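Local coordinates for protein Protease/Reverse transcriptase/ribonuclease H (PDB 7KSF) that joins an aspartyl protease to a reverse transcriptase with ribonuclease H, probably copying the foamy virus RNA genome into DNA and processing viral polyproteins, at residues Ile28-Thr42 and Glu50-Val62. The protein carries 1 engineered substitution. Numbering follows the deposited sequence.
Sequences IPESFLEDEQPIKKT and EKQQNVYYVTFKV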
ATOM      1  N   ILE A  28     -35.124 -17.574 -17.352  1.00 89.42           N
ATOM      2  CA  ILE A  28     -35.898 -16.672 -16.503  1.00 88.97           C
ATOM      3  C   ILE A  28     -35.721 -17.124 -15.059  1.00 84.26           C
ATOM      4  O   ILE A  28     -35.642 -18.336 -14.808  1.00 84.32           O
ATOM      5  CB  ILE A  28     -37.376 -16.651 -16.930  1.00 88.70           C
ATOM      6  CG1 ILE A  28     -37.553 -15.765 -18.168  1.00107.11           C
ATOM      7  CG2 ILE A  28     -38.292 -16.206 -15.778  1.00 84.17           C
ATOM      8  CD1 ILE A  28     -39.005 -15.507 -18.554  1.00117.24           C
ATOM      9  N   PRO A  29     -35.587 -16.204 -14.095  1.00 83.58           N
ATOM     10  CA  PRO A  29     -35.529 -16.617 -12.687  1.00 89.12           C
ATOM     11  C   PRO A  29     -36.666 -17.566 -12.329  1.00 94.56           C
ATOM     12  O   PRO A  29     -37.807 -17.393 -12.762  1.00 93.42           O
ATOM     13  CB  PRO A  29     -35.640 -15.293 -11.927  1.00 82.74           C
ATOM     14  CG  PRO A  29     -35.033 -14.303 -12.851  1.00 83.29           C
ATOM     15  CD  PRO A  29     -35.324 -14.764 -14.258  1.00 83.41           C
ATOM     16  N   GLU A  30     -36.332 -18.572 -11.514  1.00 94.80           N
ATOM     17  CA  GLU A  30     -37.244 -19.688 -11.267  1.00 97.28           C
ATOM     18  C   GLU A  30     -38.535 -19.248 -10.583  1.00 81.04           C
ATOM     19  O   GLU A  30     -39.590 -19.852 -10.812  1.00 81.00           O
ATOM     20  CB  GLU A  30     -36.536 -20.753 -10.419  1.00106.74           C
ATOM     21  CG  GLU A  30     -35.386 -21.461 -11.124  1.00 95.42           C
ATOM     22  CD  GLU A  30     -34.668 -22.452 -10.223  1.00 86.44           C
ATOM     23  OE1 GLU A  30     -34.943 -22.452  -9.006  1.00107.92           O
ATOM     24  OE2 GLU A  30     -33.827 -23.227 -10.732  1.00 85.88           O
ATOM     25  N   SER A  31     -38.479 -18.210  -9.743  1.00 80.81           N
ATOM     26  CA  SER A  31     -39.619 -17.861  -8.902  1.00 80.29           C
ATOM     27  C   SER A  31     -40.809 -17.323  -9.688  1.00 80.01           C
ATOM     28  O   SER A  31     -41.900 -17.207  -9.118  1.00 79.61           O
ATOM     29  CB  SER A  31     -39.200 -16.832  -7.854  1.00 79.62           C
ATOM     30  OG  SER A  31     -38.981 -15.567  -8.450  1.00 79.79           O
ATOM     31  N   PHE A  32     -40.634 -16.989 -10.965  1.00 80.09           N
ATOM     32  CA  PHE A  32     -41.727 -16.482 -11.782  1.00 83.75           C
ATOM     33  C   PHE A  32     -42.416 -17.561 -12.604  1.00 80.11           C
ATOM     34  O   PHE A  32     -43.512 -17.315 -13.120  1.00 81.01           O
ATOM     35  CB  PHE A  32     -41.226 -15.385 -12.728  1.00 80.40           C
ATOM     36  CG  PHE A  32     -40.754 -14.149 -12.025  1.00 80.76           C
ATOM     37  CD1 PHE A  32     -41.659 -13.220 -11.542  1.00 81.24           C
ATOM     38  CD2 PHE A  32     -39.401 -13.910 -11.859  1.00 81.08           C
ATOM     39  CE1 PHE A  32     -41.223 -12.078 -10.899  1.00 82.23           C
ATOM     40  CE2 PHE A  32     -38.959 -12.773 -11.220  1.00 81.32           C
ATOM     41  CZ  PHE A  32     -39.871 -11.855 -10.739  1.00 81.76           C
ATOM     42  N   LEU A  33     -41.812 -18.739 -12.744  1.00 81.54           N
ATOM     43  CA  LEU A  33     -42.337 -19.778 -13.618  1.00 81.15           C
ATOM     44  C   LEU A  33     -43.078 -20.874 -12.858  1.00 81.25           C
ATOM     45  O   LEU A  33     -43.373 -21.920 -13.436  1.00 81.96           O
ATOM     46  CB  LEU A  33     -41.201 -20.384 -14.443  1.00 88.64           C
ATOM     47  CG  LEU A  33     -40.342 -19.359 -15.187  1.00 82.96           C
ATOM     48  CD1 LEU A  33     -39.310 -20.066 -16.037  1.00 84.70           C
ATOM     49  CD2 LEU A  33     -41.207 -18.441 -16.038  1.00 92.70           C
ATOM     50  N   GLU A  34     -43.385 -20.651 -11.579  1.00 82.93           N
ATOM     51  CA  GLU A  34     -44.132 -21.646 -10.817  1.00 84.16           C
ATOM     52  C   GLU A  34     -45.604 -21.641 -11.207  1.00 86.81           C
ATOM     53  O   GLU A  34     -46.179 -22.691 -11.517  1.00 83.56           O
ATOM     54  CB  GLU A  34     -43.963 -21.389  -9.322  1.00 80.95           C
ATOM     55  CG  GLU A  34     -42.526 -21.494  -8.843  1.00 81.72           C
ATOM     56  CD  GLU A  34     -42.335 -20.967  -7.438  1.00 82.84           C
ATOM     57  OE1 GLU A  34     -43.293 -20.393  -6.875  1.00 81.66           O
ATOM     58  OE2 GLU A  34     -41.223 -21.124  -6.893  1.00 83.96           O
ATOM     59  N   ASP A  35     -46.229 -20.462 -11.202  1.00 80.23           N
ATOM     60  CA  ASP A  35     -47.641 -20.359 -11.553  1.00 79.63           C
ATOM     61  C   ASP A  35     -47.898 -20.726 -13.009  1.00 79.97           C
ATOM     62  O   ASP A  35     -48.977 -21.234 -13.335  1.00 84.78           O
ATOM     63  CB  ASP A  35     -48.145 -18.941 -11.279  1.00 78.03           C
ATOM     64  CG  ASP A  35     -47.802 -18.457  -9.884  1.00 77.49           C
ATOM     65  OD1 ASP A  35     -47.732 -19.300  -8.965  1.00 77.84           O
ATOM     66  OD2 ASP A  35     -47.604 -17.236  -9.710  1.00 76.41           O
ATOM     67  N   GLU A  36     -46.936 -20.471 -13.891  1.00 86.69           N
ATOM     68  CA  GLU A  36     -47.153 -20.673 -15.315  1.00 80.99           C
ATOM     69  C   GLU A  36     -47.187 -22.160 -15.655  1.00 82.13           C
ATOM     70  O   GLU A  36     -46.499 -22.980 -15.045  1.00 82.72           O
ATOM     71  CB  GLU A  36     -46.060 -19.978 -16.127  1.00 81.09           C
ATOM     72  CG  GLU A  36     -45.943 -18.484 -15.860  1.00 80.07           C
ATOM     73  CD  GLU A  36     -47.241 -17.735 -16.101  1.00 78.90           C
ATOM     74  OE1 GLU A  36     -47.995 -18.112 -17.024  1.00 78.72           O
ATOM     75  OE2 GLU A  36     -47.509 -16.765 -15.362  1.00 78.46           O
ATOM     76  N   GLN A  37     -48.008 -22.500 -16.651  1.00 82.86           N
ATOM     77  CA  GLN A  37     -48.189 -23.879 -17.083  1.00 84.30           C
ATOM     78  C   GLN A  37     -47.131 -24.254 -18.115  1.00 85.92           C
ATOM     79  O   GLN A  37     -46.757 -23.425 -18.951  1.00 86.36           O
ATOM     80  CB  GLN A  37     -49.583 -24.081 -17.672  1.00 84.68           C
ATOM     81  CG  GLN A  37     -50.714 -24.083 -16.645  1.00 84.13           C
ATOM     82  CD  GLN A  37     -51.008 -22.707 -16.068  1.00 82.97           C
ATOM     83  OE1 GLN A  37     -50.449 -21.703 -16.511  1.00 81.78           O
ATOM     84  NE2 GLN A  37     -51.890 -22.654 -15.078  1.00 82.07           N
ATOM     85  N   PRO A  38     -46.635 -25.492 -18.077  1.00 86.92           N
ATOM     86  CA  PRO A  38     -45.562 -25.882 -19.000  1.00 98.34           C
ATOM     87  C   PRO A  38     -46.087 -26.371 -20.342  1.00 90.97           C
ATOM     88  O   PRO A  38     -47.030 -27.165 -20.403  1.00 90.07           O
ATOM     89  CB  PRO A  38     -44.841 -26.998 -18.236  1.00 92.20           C
ATOM     90  CG  PRO A  38     -45.854 -27.526 -17.234  1.00107.64           C
ATOM     91  CD  PRO A  38     -47.057 -26.613 -17.224  1.00106.08           C
ATOM     92  N   ILE A  39     -45.472 -25.897 -21.424  1.00 91.45           N
ATOM     93  CA  ILE A  39     -45.857 -26.346 -22.758  1.00 92.65           C
ATOM     94  C   ILE A  39     -45.392 -27.776 -22.993  1.00 93.94           C
ATOM     95  O   ILE A  39     -46.182 -28.653 -23.365  1.00 95.16           O
ATOM     96  CB  ILE A  39     -45.301 -25.387 -23.825  1.00 93.08           C
ATOM     97  CG1 ILE A  39     -45.865 -23.980 -23.620  1.00 92.80           C
ATOM     98  CG2 ILE A  39     -45.616 -25.900 -25.220  1.00 95.27           C
ATOM     99  CD1 ILE A  39     -45.274 -22.958 -24.556  1.00 94.31           C
ATOM    100  N   LYS A  40     -44.105 -28.031 -22.785  1.00 99.79           N
ATOM    101  CA  LYS A  40     -43.535 -29.363 -22.941  1.00108.67           C
ATOM    102  C   LYS A  40     -42.300 -29.457 -22.055  1.00 98.10           C
ATOM    103  O   LYS A  40     -41.979 -28.525 -21.310  1.00 97.16           O
ATOM    104  CB  LYS A  40     -43.231 -29.652 -24.419  1.00116.71           C
ATOM    105  CG  LYS A  40     -42.287 -28.664 -25.096  1.00111.33           C
ATOM    106  CD  LYS A  40     -42.294 -28.859 -26.607  1.00103.16           C
ATOM    107  CE  LYS A  40     -41.309 -27.932 -27.299  1.00105.99           C
ATOM    108  NZ  LYS A  40     -39.895 -28.322 -27.050  1.00108.11           N
ATOM    109  N   LYS A  41     -41.605 -30.589 -22.130  1.00100.51           N
ATOM    110  CA  LYS A  41     -40.446 -30.845 -21.286  1.00102.59           C
ATOM    111  C   LYS A  41     -39.291 -31.325 -22.148  1.00105.33           C
ATOM    112  O   LYS A  41     -39.407 -32.343 -22.838  1.00104.99           O
ATOM    113  CB  LYS A  41     -40.774 -31.872 -20.199  1.00120.72           C
ATOM    114  CG  LYS A  41     -41.986 -31.507 -19.354  1.00112.09           C
ATOM    115  CD  LYS A  41     -42.060 -32.326 -18.077  1.00117.90           C
ATOM    116  CE  LYS A  41     -43.230 -31.880 -17.217  1.00 97.73           C
ATOM    117  NZ  LYS A  41     -43.181 -32.478 -15.858  1.00 96.87           N
ATOM    118  N   THR A  42     -38.178 -30.599 -22.102  1.00125.59           N
ATOM    119  CA  THR A  42     -36.982 -30.923 -22.864  1.00122.09           C
ATOM    120  C   THR A  42     -35.795 -31.091 -21.927  1.00114.03           C
ATOM    121  O   THR A  42     -35.751 -30.503 -20.843  1.00113.29           O
ATOM    122  CB  THR A  42     -36.651 -29.839 -23.897  1.00127.42           C
ATOM    123  OG1 THR A  42     -36.366 -28.608 -23.220  1.00133.30           O
ATOM    124  CG2 THR A  42     -37.814 -29.637 -24.852  1.00122.61           C
ATOM    125  N   GLU A  50     -28.807 -36.041 -19.070  1.00135.20           N
ATOM    126  CA  GLU A  50     -29.164 -34.617 -19.317  1.00129.45           C
ATOM    127  C   GLU A  50     -30.466 -34.288 -18.575  1.00138.78           C
ATOM    128  O   GLU A  50     -31.503 -34.902 -18.898  1.00138.75           O
ATOM    129  CB  GLU A  50     -29.308 -34.357 -20.817  1.00129.17           C
ATOM    130  CG  GLU A  50     -27.985 -34.382 -21.564  1.00126.84           C
ATOM    131  CD  GLU A  50     -28.110 -34.562 -23.066  1.00126.80           C
ATOM    132  OE1 GLU A  50     -28.729 -33.695 -23.715  1.00126.13           O
ATOM    133  OE2 GLU A  50     -27.589 -35.569 -23.585  1.00127.45           O
ATOM    134  N   LYS A  51     -30.401 -33.355 -17.618  1.00141.77           N
ATOM    135  CA  LYS A  51     -31.569 -32.956 -16.848  1.00139.23           C
ATOM    136  C   LYS A  51     -32.624 -32.326 -17.752  1.00135.72           C
ATOM    137  O   LYS A  51     -32.303 -31.592 -18.692  1.00138.41           O
ATOM    138  CB  LYS A  51     -31.172 -31.973 -15.747  1.00135.81           C
ATOM    139  CG  LYS A  51     -30.237 -32.553 -14.694  1.00142.06           C
ATOM    140  CD  LYS A  51     -29.949 -31.539 -13.596  1.00133.66           C
ATOM    141  CE  LYS A  51     -29.072 -32.127 -12.501  1.00110.60           C
ATOM    142  NZ  LYS A  51     -28.823 -31.144 -11.409  1.00110.98           N
ATOM    143  N   GLN A  52     -33.888 -32.615 -17.459  1.00127.38           N
ATOM    144  CA  GLN A  52     -35.010 -32.066 -18.205  1.00122.05           C
ATOM    145  C   GLN A  52     -35.776 -31.073 -17.338  1.00113.28           C
ATOM    146  O   GLN A  52     -35.960 -31.291 -16.136  1.00114.75           O
ATOM    147  CB  GLN A  52     -35.946 -33.173 -18.689  1.00114.68           C
ATOM    148  CG  GLN A  52     -36.495 -34.055 -17.588  1.00115.09           C
ATOM    149  CD  GLN A  52     -37.429 -35.119 -18.119  1.00113.35           C
ATOM    150  OE1 GLN A  52     -37.654 -35.216 -19.325  1.00111.55           O
ATOM    151  NE2 GLN A  52     -37.979 -35.926 -17.221  1.00118.17           N
ATOM    152  N   GLN A  53     -36.207 -29.977 -17.958  1.00109.97           N
ATOM    153  CA  GLN A  53     -36.897 -28.897 -17.269  1.00106.32           C
ATOM    154  C   GLN A  53     -38.118 -28.474 -18.076  1.00102.89           C
ATOM    155  O   GLN A  53     -38.177 -28.659 -19.295  1.00104.85           O
ATOM    156  CB  GLN A  53     -35.965 -27.691 -17.041  1.00106.80           C
ATOM    157  CG  GLN A  53     -34.673 -28.029 -16.301  1.00125.49           C
ATOM    158  CD  GLN A  53     -33.747 -26.833 -16.157  1.00124.65           C
ATOM    159  OE1 GLN A  53     -34.112 -25.706 -16.496  1.00126.46           O
ATOM    160  NE2 GLN A  53     -32.539 -27.074 -15.657  1.00117.61           N
ATOM    161  N   ASN A  54     -39.097 -27.904 -17.378  1.00108.26           N
ATOM    162  CA  ASN A  54     -40.330 -27.477 -18.023  1.00106.70           C
ATOM    163  C   ASN A  54     -40.091 -26.258 -18.911  1.00102.78           C
ATOM    164  O   ASN A  54     -39.204 -25.439 -18.659  1.00 95.72           O
ATOM    165  CB  ASN A  54     -41.401 -27.150 -16.981  1.00 98.70           C
ATOM    166  CG  ASN A  54     -41.905 -28.382 -16.261  1.00105.37           C
ATOM    167  OD1 ASN A  54     -41.280 -29.440 -16.301  1.00111.99           O
ATOM    168  ND2 ASN A  54     -43.045 -28.250 -15.593  1.00103.60           N
ATOM    169  N   VAL A  55     -40.910 -26.142 -19.951  1.00 98.37           N
ATOM    170  CA  VAL A  55     -40.819 -25.065 -20.928  1.00 93.95           C
ATOM    171  C   VAL A  55     -42.128 -24.286 -20.914  1.00 91.70           C
ATOM    172  O   VAL A  55     -43.211 -24.879 -20.888  1.00 91.65           O
ATOM    173  CB  VAL A  55     -40.517 -25.608 -22.341  1.00 97.14           C
ATOM    174  CG1 VAL A  55     -40.389 -24.472 -23.332  1.00 93.76           C
ATOM    175  CG2 VAL A  55     -39.248 -26.446 -22.329  1.00111.70           C
ATOM    176  N   TYR A  56     -42.021 -22.957 -20.932  1.00 91.07           N
ATOM    177  CA  TYR A  56     -43.196 -22.095 -20.868  1.00 90.68           C
ATOM    178  C   TYR A  56     -43.210 -21.092 -22.015  1.00 91.83           C
ATOM    179  O   TYR A  56     -42.416 -21.197 -22.958  1.00 92.37           O
ATOM    180  CB  TYR A  56     -43.246 -21.345 -19.532  1.00 89.15           C
ATOM    181  CG  TYR A  56     -42.936 -22.185 -18.313  1.00 96.30           C
ATOM    182  CD1 TYR A  56     -41.624 -22.419 -17.919  1.00 95.04           C
ATOM    183  CD2 TYR A  56     -43.956 -22.719 -17.538  1.00102.55           C
ATOM    184  CE1 TYR A  56     -41.336 -23.176 -16.802  1.00 92.84           C
ATOM    185  CE2 TYR A  56     -43.677 -23.478 -16.414  1.00104.91           C
ATOM    186  CZ  TYR A  56     -42.364 -23.702 -16.052  1.00100.14           C
ATOM    187  OH  TYR A  56     -42.084 -24.457 -14.935  1.00 87.42           O
ATOM    188  N   TYR A  57     -44.109 -20.111 -21.935  1.00 92.40           N
ATOM    189  CA  TYR A  57     -44.174 -19.027 -22.914  1.00 93.48           C
ATOM    190  C   TYR A  57     -44.818 -17.835 -22.222  1.00 92.89           C
ATOM    191  O   TYR A  57     -46.035 -17.822 -22.015  1.00 92.52           O
ATOM    192  CB  TYR A  57     -44.958 -19.449 -24.152  1.00110.17           C
ATOM    193  CG  TYR A  57     -44.808 -18.526 -25.342  1.00116.19           C
ATOM    194  CD1 TYR A  57     -43.728 -18.641 -26.206  1.00101.12           C
ATOM    195  CD2 TYR A  57     -45.759 -17.551 -25.610  1.00118.77           C
ATOM    196  CE1 TYR A  57     -43.590 -17.800 -27.298  1.00105.25           C
ATOM    197  CE2 TYR A  57     -45.634 -16.708 -26.701  1.00120.88           C
ATOM    198  CZ  TYR A  57     -44.547 -16.835 -27.542  1.00119.81           C
ATOM    199  OH  TYR A  57     -44.416 -15.998 -28.629  1.00113.29           O
ATOM    200  N   VAL A  58     -44.003 -16.842 -21.855  1.00 92.87           N
ATOM    201  CA  VAL A  58     -44.447 -15.721 -21.040  1.00 92.72           C
ATOM    202  C   VAL A  58     -44.150 -14.421 -21.779  1.00 93.11           C
ATOM    203  O   VAL A  58     -43.377 -14.378 -22.734  1.00 93.89           O
ATOM    204  CB  VAL A  58     -43.783 -15.713 -19.646  1.00 93.84           C
ATOM    205  CG1 VAL A  58     -44.193 -16.943 -18.845  1.00100.11           C
ATOM    206  CG2 VAL A  58     -42.269 -15.625 -19.765  1.00104.64           C
ATOM    207  N   THR A  59     -44.781 -13.348 -21.305  1.00 93.26           N
ATOM    208  CA  THR A  59     -44.610 -12.012 -21.854  1.00 94.24           C
ATOM    209  C   THR A  59     -43.986 -11.105 -20.806  1.00 93.76           C
ATOM    210  O   THR A  59     -44.322 -11.188 -19.618  1.00 93.25           O
ATOM    211  CB  THR A  59     -45.948 -11.434 -22.318  1.00100.61           C
ATOM    212  OG1 THR A  59     -46.595 -12.364 -23.196  1.00125.60           O
ATOM    213  CG2 THR A  59     -45.734 -10.120 -23.061  1.00101.58           C
ATOM    214  N   PHE A  60     -43.080 -10.237 -21.250  1.00 93.76           N
ATOM    215  CA  PHE A  60     -42.368  -9.337 -20.356  1.00 93.19           C
ATOM    216  C   PHE A  60     -41.923  -8.111 -21.139  1.00 93.27           C
ATOM    217  O   PHE A  60     -41.813  -8.139 -22.366  1.00 96.30           O
ATOM    218  CB  PHE A  60     -41.167 -10.031 -19.704  1.00104.10           C
ATOM    219  CG  PHE A  60     -40.230 -10.665 -20.691  1.00101.20           C
ATOM    220  CD1 PHE A  60     -39.165  -9.949 -21.213  1.00 93.30           C
ATOM    221  CD2 PHE A  60     -40.413 -11.977 -21.096  1.00100.76           C
ATOM    222  CE1 PHE A  60     -38.301 -10.528 -22.120  1.00 98.13           C
ATOM    223  CE2 PHE A  60     -39.553 -12.562 -22.003  1.00 98.26           C
ATOM    224  CZ  PHE A  60     -38.495 -11.836 -22.516  1.00 93.02           C
ATOM    225  N   LYS A  61     -41.662  -7.031 -20.409  1.00 93.02           N
ATOM    226  CA  LYS A  61     -41.221  -5.781 -21.002  1.00 93.07           C
ATOM    227  C   LYS A  61     -39.700  -5.705 -21.019  1.00101.32           C
ATOM    228  O   LYS A  61     -39.038  -6.083 -20.049  1.00103.12           O
ATOM    229  CB  LYS A  61     -41.784  -4.583 -20.234  1.00 93.37           C
ATOM    230  CG  LYS A  61     -43.297  -4.490 -20.230  1.00 97.46           C
ATOM    231  CD  LYS A  61     -43.760  -3.279 -19.433  1.00105.26           C
ATOM    232  CE  LYS A  61     -45.278  -3.202 -19.374  1.00115.66           C
ATOM    233  NZ  LYS A  61     -45.747  -2.040 -18.567  1.00100.86           N
ATOM    234  N   VAL A  62     -39.156  -5.217 -22.128  1.00107.55           N
ATOM    235  CA  VAL A  62     -37.734  -4.913 -22.255  1.00 92.29           C
ATOM    236  C   VAL A  62     -37.635  -3.447 -22.649  1.00 92.51           C
ATOM    237  O   VAL A  62     -38.044  -3.065 -23.753  1.00 92.99           O
ATOM    238  CB  VAL A  62     -37.034  -5.814 -23.280  1.00 92.16           C
ATOM    239  CG1 VAL A  62     -35.623  -5.316 -23.548  1.00 92.03           C
ATOM    240  CG2 VAL A  62     -37.006  -7.250 -22.785  1.00 92.01           C
TER
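Tyr56 fills the bend of the loop that runs from Leu33 to Pro38. Leu33 lies over one face of its ring, offset toward the rim, in a CH-pi contact with CB 4.0 Å from the ring centroid. The carbonyl oxygens of Glu36 and Gln37 meet the ring edge near its plane; Gln37 O is 3.2 Å from Tyr56 CD2. With CG anti to its own carbonyl carbon (chi1 -44°), Tyr56 brings its ring against the loop. Alongside, buried Val58 spreads two methyls: CG2 meets Ile28 CD1 tip to tip at 3.5 Å, while CG1 touches Glu36 CG at 3.8 Å. The bent Glu36 chain carries its carboxylate on to a salt bridge with Lys11.

Farther along, the backbones pair. Gln53 N donates to Thr42 O at 3.0 Å; the return bond from Thr42 N to Gln53 O is weak. Lys41 and Asn54 form the neighbouring non-hydrogen-bonded pair, and a bent bond joins Val55 N to Lys40 O. The face with Pro38, Lys41 and Asn54 is looser and more exposed to solvent. Asn54 lies beside Pro38 and beside Lys41; the extended Lys41 chain passes with CE 3.3 Å from Asn54 OD1. On the other face, Thr42 OG1 meets CG2 of buried Val55 at 3.7 Å.

Strands 40-43 and 52-62 thus form an antiparallel beta hairpin; strand 52-62 also pairs with strands 6-9 and 65-74 in the mixed sheet of the retroviral-type aspartic protease domain.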